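Local coordinates for protein cytochrome c (Shewanella violacea, PDB 6A3L) that binds a covalently attached heme c in a helical-bundle fold and probably takes part in electron transfer, at residues A[35-39]-A[40-44]; A[72-75]-A[76-79]. All blocks are in the same frame, centred on the assembly; numbering follows the deposited sequence.

Interaction 1 of 2, residues A[35-39]-A[40-44]; sequences KPFDS and EIFTM
Asp38 and Ile41 are joined at the start of helix 39-53 by an N-cap bond: Ile41 N donates to Asp38 OD1 at 3.0 Å and an N-H...O angle of 167°, meeting the oxygen from well above the carboxylate plane. With CG anti to the backbone N (chi1 -172°), the acid is carried alongside its own carbonyl carbon and forward over the first turn. Set at the N-terminal end of the helix, the carboxylate is likely to be favoured in its charged form, although the Glu40 carboxylate is not far off. The backbone takes up the helical pattern at once, Phe42 N donating to Asp38 O (2.8 Å) and Thr43 N to Ser39 O (2.8 Å).

Packing surrounds the cap. Ile41 sends its CG1-CD1 branch across the acid at about a right angle, CG1 lying 3.5 Å from Asp38 CG. One residue before the cap, Phe37 reaches forward over the turn and lays CZ over one face of the Phe42 ring, the apolar N' to N4 pairing of a hydrophobic staple. The two planes are inclined by only 29°, but they are slid apart with centroids 5.0 Å from each other, so overlap is slight; Phe37 CE1 approaches Phe42 CD2 to 3.3 Å. Phe37 also makes a cation-pi contact with Lys105. Towards helix 6-31, Phe37 and Ile41 both rest on Met30 while the buried Phe42 packs on Met27, which seats the first turn of helix 39-53 against the preceding helix of the bundle.

Interaction 2 of 2, residues A[72-75]-A[76-79]; sequences LAKI and WTDK
Leu72 meets Trp76 through its backbone, Leu72 O lying 3.8 Å from Trp76 CZ3. Ala73 follows with its CA at the indole edge, in the ring plane, and Ala73 O accepts from Trp76 N at 3.0 Å. Lys74 O takes two bonds from the same face of its plane, from Thr77 OG1 (3.0 Å) and from Asp78 N (3.2 Å). Thr77 OG1, lying between its own backbone N and carbonyl carbon (chi1 68°), is thereby folded back onto the turn. This single, loosely formed turn, 74-77, belongs to the connection between the second and third long helices of the cytochrome c' bundle, and Asp78 occupies the N-cap position of helix 79-99. Ile75, part of the heme c pocket, runs alongside Trp76 in the same direction and sets CG2 over the indole face, 4.2 Å from the five-membered-ring centroid, a CH-pi contact. Were Trp76 exchanged for an alanine, Ile75 CG2 would probably lose its aromatic cover and Phe60 O its indole N-H donor. Beyond Ile75, the bent chain of Lys79 passes CD within 4.2 Å of Ile75 CG2 and carries NZ to a salt bridge with Asp83.

Overall arrangement
Interactions 1 and 2 lie on opposite sides of the chain's centre, their centres about 37 Å apart and their nearest atoms about 26 Å apart. Both are surface contacts with a single buried residue, and both are local turns leading into a helix. They share no element: interaction 1 opens helix 39-53, whereas interaction 2 forms the short helix 74-77 and runs into helix 79-99. In 35-44 a carboxylate cap is combined with a slid aromatic pair, remote from the heme-binding residues. In 72-79 a doubly used carbonyl and an aliphatic-indole contact take over, and Ile75 brings this turn to the heme, which the Phe42 side chain approaches only to about 12 Å.

Interaction 1 of 2, residues A[35-39]-A[40-44]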
loop_
_atom_site.group_PDB
_atom_site.type_symbol
_atom_site.label_atom_id
_atom_site.label_comp_id
_atom_site.label_asym_id
_atom_site.label_seq_id
_atom_site.Cartn_x
_atom_site.Cartn_y
_atom_site.Cartn_z
ATOM N N LYS A 35 11.530 -19.660 5.844
ATOM C CA LYS A 35 10.849 -19.455 7.110
ATOM C C LYS A 35 9.653 -20.392 7.139
ATOM O O LYS A 35 9.253 -20.931 6.099
ATOM C CB LYS A 35 10.403 -17.998 7.265
ATOM C CG LYS A 35 9.464 -17.511 6.181
ATOM C CD LYS A 35 9.304 -16.005 6.291
ATOM C CE LYS A 35 8.684 -15.597 7.630
ATOM N NZ LYS A 35 8.886 -14.147 7.864
ATOM N N PRO A 36 9.097 -20.654 8.324
ATOM C CA PRO A 36 7.926 -21.538 8.397
ATOM C C PRO A 36 6.751 -20.984 7.603
ATOM O O PRO A 36 6.550 -19.772 7.511
ATOM C CB PRO A 36 7.609 -21.573 9.895
ATOM C CG PRO A 36 8.908 -21.250 10.559
ATOM C CD PRO A 36 9.577 -20.268 9.663
ATOM N N PHE A 37 5.958 -21.887 7.034
ATOM C CA PHE A 37 4.777 -21.474 6.290
ATOM C C PHE A 37 3.618 -21.259 7.261
ATOM O O PHE A 37 3.349 -22.101 8.117
ATOM C CB PHE A 37 4.410 -22.515 5.224
ATOM C CG PHE A 37 3.302 -22.071 4.291
ATOM C CD1 PHE A 37 3.601 -21.521 3.062
ATOM C CD2 PHE A 37 1.966 -22.202 4.649
ATOM C CE1 PHE A 37 2.587 -21.106 2.203
ATOM C CE2 PHE A 37 0.953 -21.797 3.798
ATOM C CZ PHE A 37 1.265 -21.241 2.572
ATOM N N ASP A 38 2.964 -20.111 7.149
ATOM C CA ASP A 38 1.766 -19.776 7.914
ATOM C C ASP A 38 0.679 -19.405 6.925
ATOM O O ASP A 38 0.829 -18.430 6.181
ATOM C CB ASP A 38 2.048 -18.614 8.873
ATOM C CG ASP A 38 0.899 -18.348 9.849
ATOM O OD1 ASP A 38 -0.270 -18.217 9.415
ATOM O OD2 ASP A 38 1.184 -18.247 11.062
ATOM N N SER A 39 -0.419 -20.158 6.919
ATOM C CA SER A 39 -1.458 -19.853 5.943
ATOM C C SER A 39 -2.065 -18.476 6.204
ATOM O O SER A 39 -2.188 -17.670 5.273
ATOM C CB SER A 39 -2.526 -20.950 5.920
ATOM O OG SER A 39 -3.103 -21.173 7.193
ATOM N N GLU A 40 -2.374 -18.152 7.471
ATOM C CA GLU A 40 -2.999 -16.855 7.751
ATOM C C GLU A 40 -2.086 -15.731 7.308
ATOM O O GLU A 40 -2.510 -14.800 6.624
ATOM C CB GLU A 40 -3.337 -16.682 9.243
ATOM C CG GLU A 40 -4.153 -17.824 9.849
ATOM C CD GLU A 40 -4.674 -17.564 11.276
ATOM O OE1 GLU A 40 -5.803 -18.047 11.577
ATOM O OE2 GLU A 40 -3.938 -16.959 12.108
ATOM N N ILE A 41 -0.811 -15.822 7.655
ATOM C CA ILE A 41 0.113 -14.779 7.249
ATOM C C ILE A 41 0.266 -14.759 5.729
ATOM O O ILE A 41 0.304 -13.682 5.114
ATOM C CB ILE A 41 1.444 -14.966 7.993
ATOM C CG1 ILE A 41 1.170 -14.832 9.504
ATOM C CG2 ILE A 41 2.464 -13.931 7.535
ATOM C CD1 ILE A 41 2.376 -14.969 10.387
ATOM N N PHE A 42 0.310 -15.945 5.093
ATOM C CA PHE A 42 0.411 -16.021 3.633
ATOM C C PHE A 42 -0.771 -15.336 2.943
ATOM O O PHE A 42 -0.592 -14.581 1.976
ATOM C CB PHE A 42 0.515 -17.481 3.189
ATOM C CG PHE A 42 0.953 -17.650 1.758
ATOM C CD1 PHE A 42 0.030 -17.592 0.723
ATOM C CD2 PHE A 42 2.292 -17.865 1.451
ATOM C CE1 PHE A 42 0.433 -17.743 -0.590
ATOM C CE2 PHE A 42 2.712 -18.021 0.120
ATOM C CZ PHE A 42 1.782 -17.955 -0.899
ATOM N N THR A 43 -1.996 -15.619 3.401
ATOM C CA THR A 43 -3.169 -14.963 2.829
ATOM C C THR A 43 -3.134 -13.454 3.081
ATOM O O THR A 43 -3.526 -12.659 2.218
ATOM C CB THR A 43 -4.435 -15.582 3.414
ATOM O OG1 THR A 43 -4.476 -16.965 3.077
ATOM C CG2 THR A 43 -5.673 -14.927 2.865
ATOM N N MET A 44 -2.666 -13.041 4.259
ATOM C CA MET A 44 -2.508 -11.612 4.512
ATOM C C MET A 44 -1.531 -10.989 3.528
ATOM O O MET A 44 -1.790 -9.904 2.994
ATOM C CB MET A 44 -2.034 -11.372 5.937
ATOM C CG MET A 44 -1.538 -9.944 6.143
ATOM S SD MET A 44 -0.539 -9.870 7.630
ATOM C CE MET A 44 -1.793 -10.345 8.842
#

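Interaction 2 of 2, residues A[72-75]-A[76-79]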
loop_
_atom_site.group_PDB
_atom_site.type_symbol
_atom_site.label_atom_id
_atom_site.label_comp_id
_atom_site.label_asym_id
_atom_site.label_seq_id
_atom_site.Cartn_x
_atom_site.Cartn_y
_atom_site.Cartn_z
ATOM N N LEU A 72 12.084 3.523 -17.605
ATOM C CA LEU A 72 12.531 3.859 -18.951
ATOM C C LEU A 72 11.450 4.662 -19.658
ATOM O O LEU A 72 10.259 4.356 -19.547
ATOM C CB LEU A 72 12.850 2.590 -19.761
ATOM C CG LEU A 72 14.087 1.786 -19.350
ATOM C CD1 LEU A 72 13.983 0.339 -19.775
ATOM C CD2 LEU A 72 15.345 2.412 -19.922
ATOM N N ALA A 73 11.875 5.661 -20.436
ATOM C CA ALA A 73 10.911 6.477 -21.165
ATOM C C ALA A 73 10.073 5.652 -22.132
ATOM O O ALA A 73 8.955 6.054 -22.466
ATOM C CB ALA A 73 11.633 7.594 -21.918
ATOM N N LYS A 74 10.565 4.480 -22.542
ATOM C CA LYS A 74 9.804 3.611 -23.429
ATOM C C LYS A 74 8.450 3.236 -22.842
ATOM O O LYS A 74 7.559 2.819 -23.590
ATOM C CB LYS A 74 10.632 2.358 -23.739
ATOM C CG LYS A 74 9.987 1.378 -24.731
ATOM C CD LYS A 74 10.821 0.100 -24.940
ATOM C CE LYS A 74 11.621 -0.233 -23.691
ATOM N NZ LYS A 74 12.330 -1.531 -23.762
ATOM N N ILE A 75 8.247 3.444 -21.538
ATOM C CA ILE A 75 6.948 3.162 -20.930
ATOM C C ILE A 75 5.851 3.948 -21.631
ATOM O O ILE A 75 4.788 3.403 -21.948
ATOM C CB ILE A 75 6.978 3.470 -19.420
ATOM C CG1 ILE A 75 7.841 2.459 -18.663
ATOM C CG2 ILE A 75 5.547 3.614 -18.847
ATOM C CD1 ILE A 75 7.928 2.729 -17.188
ATOM N N TRP A 76 6.104 5.232 -21.905
ATOM C CA TRP A 76 5.098 6.137 -22.451
ATOM C C TRP A 76 4.993 6.110 -23.975
ATOM O O TRP A 76 3.967 6.537 -24.519
ATOM C CB TRP A 76 5.368 7.561 -21.952
ATOM C CG TRP A 76 5.165 7.658 -20.479
ATOM C CD1 TRP A 76 3.982 7.844 -19.833
ATOM C CD2 TRP A 76 6.171 7.564 -19.460
ATOM N NE1 TRP A 76 4.186 7.878 -18.475
ATOM C CE2 TRP A 76 5.522 7.715 -18.218
ATOM C CE3 TRP A 76 7.556 7.383 -19.480
ATOM C CZ2 TRP A 76 6.212 7.685 -16.999
ATOM C CZ3 TRP A 76 8.239 7.341 -18.276
ATOM C CH2 TRP A 76 7.565 7.500 -17.047
ATOM N N THR A 77 6.039 5.677 -24.685
ATOM C CA THR A 77 5.882 5.401 -26.111
ATOM C C THR A 77 5.024 4.168 -26.343
ATOM O O THR A 77 4.431 4.018 -27.416
ATOM C CB THR A 77 7.242 5.232 -26.786
ATOM O OG1 THR A 77 7.871 4.034 -26.311
ATOM C CG2 THR A 77 8.138 6.454 -26.514
ATOM N N ASP A 78 4.978 3.252 -25.383
ATOM C CA ASP A 78 4.107 2.083 -25.473
ATOM C C ASP A 78 3.172 1.946 -24.268
ATOM O O ASP A 78 2.950 0.840 -23.763
ATOM C CB ASP A 78 4.927 0.808 -25.658
ATOM C CG ASP A 78 4.181 -0.239 -26.444
ATOM O OD1 ASP A 78 2.925 -0.189 -26.483
ATOM O OD2 ASP A 78 4.850 -1.098 -27.046
ATOM N N LYS A 79 2.579 3.060 -23.817
ATOM C CA LYS A 79 1.785 3.067 -22.584
ATOM C C LYS A 79 0.652 2.051 -22.629
ATOM O O LYS A 79 0.287 1.472 -21.600
ATOM C CB LYS A 79 1.229 4.475 -22.348
ATOM C CG LYS A 79 0.592 4.703 -20.997
ATOM C CD LYS A 79 1.552 4.393 -19.861
ATOM C CE LYS A 79 1.122 5.113 -18.582
ATOM N NZ LYS A 79 -0.343 4.915 -18.327
#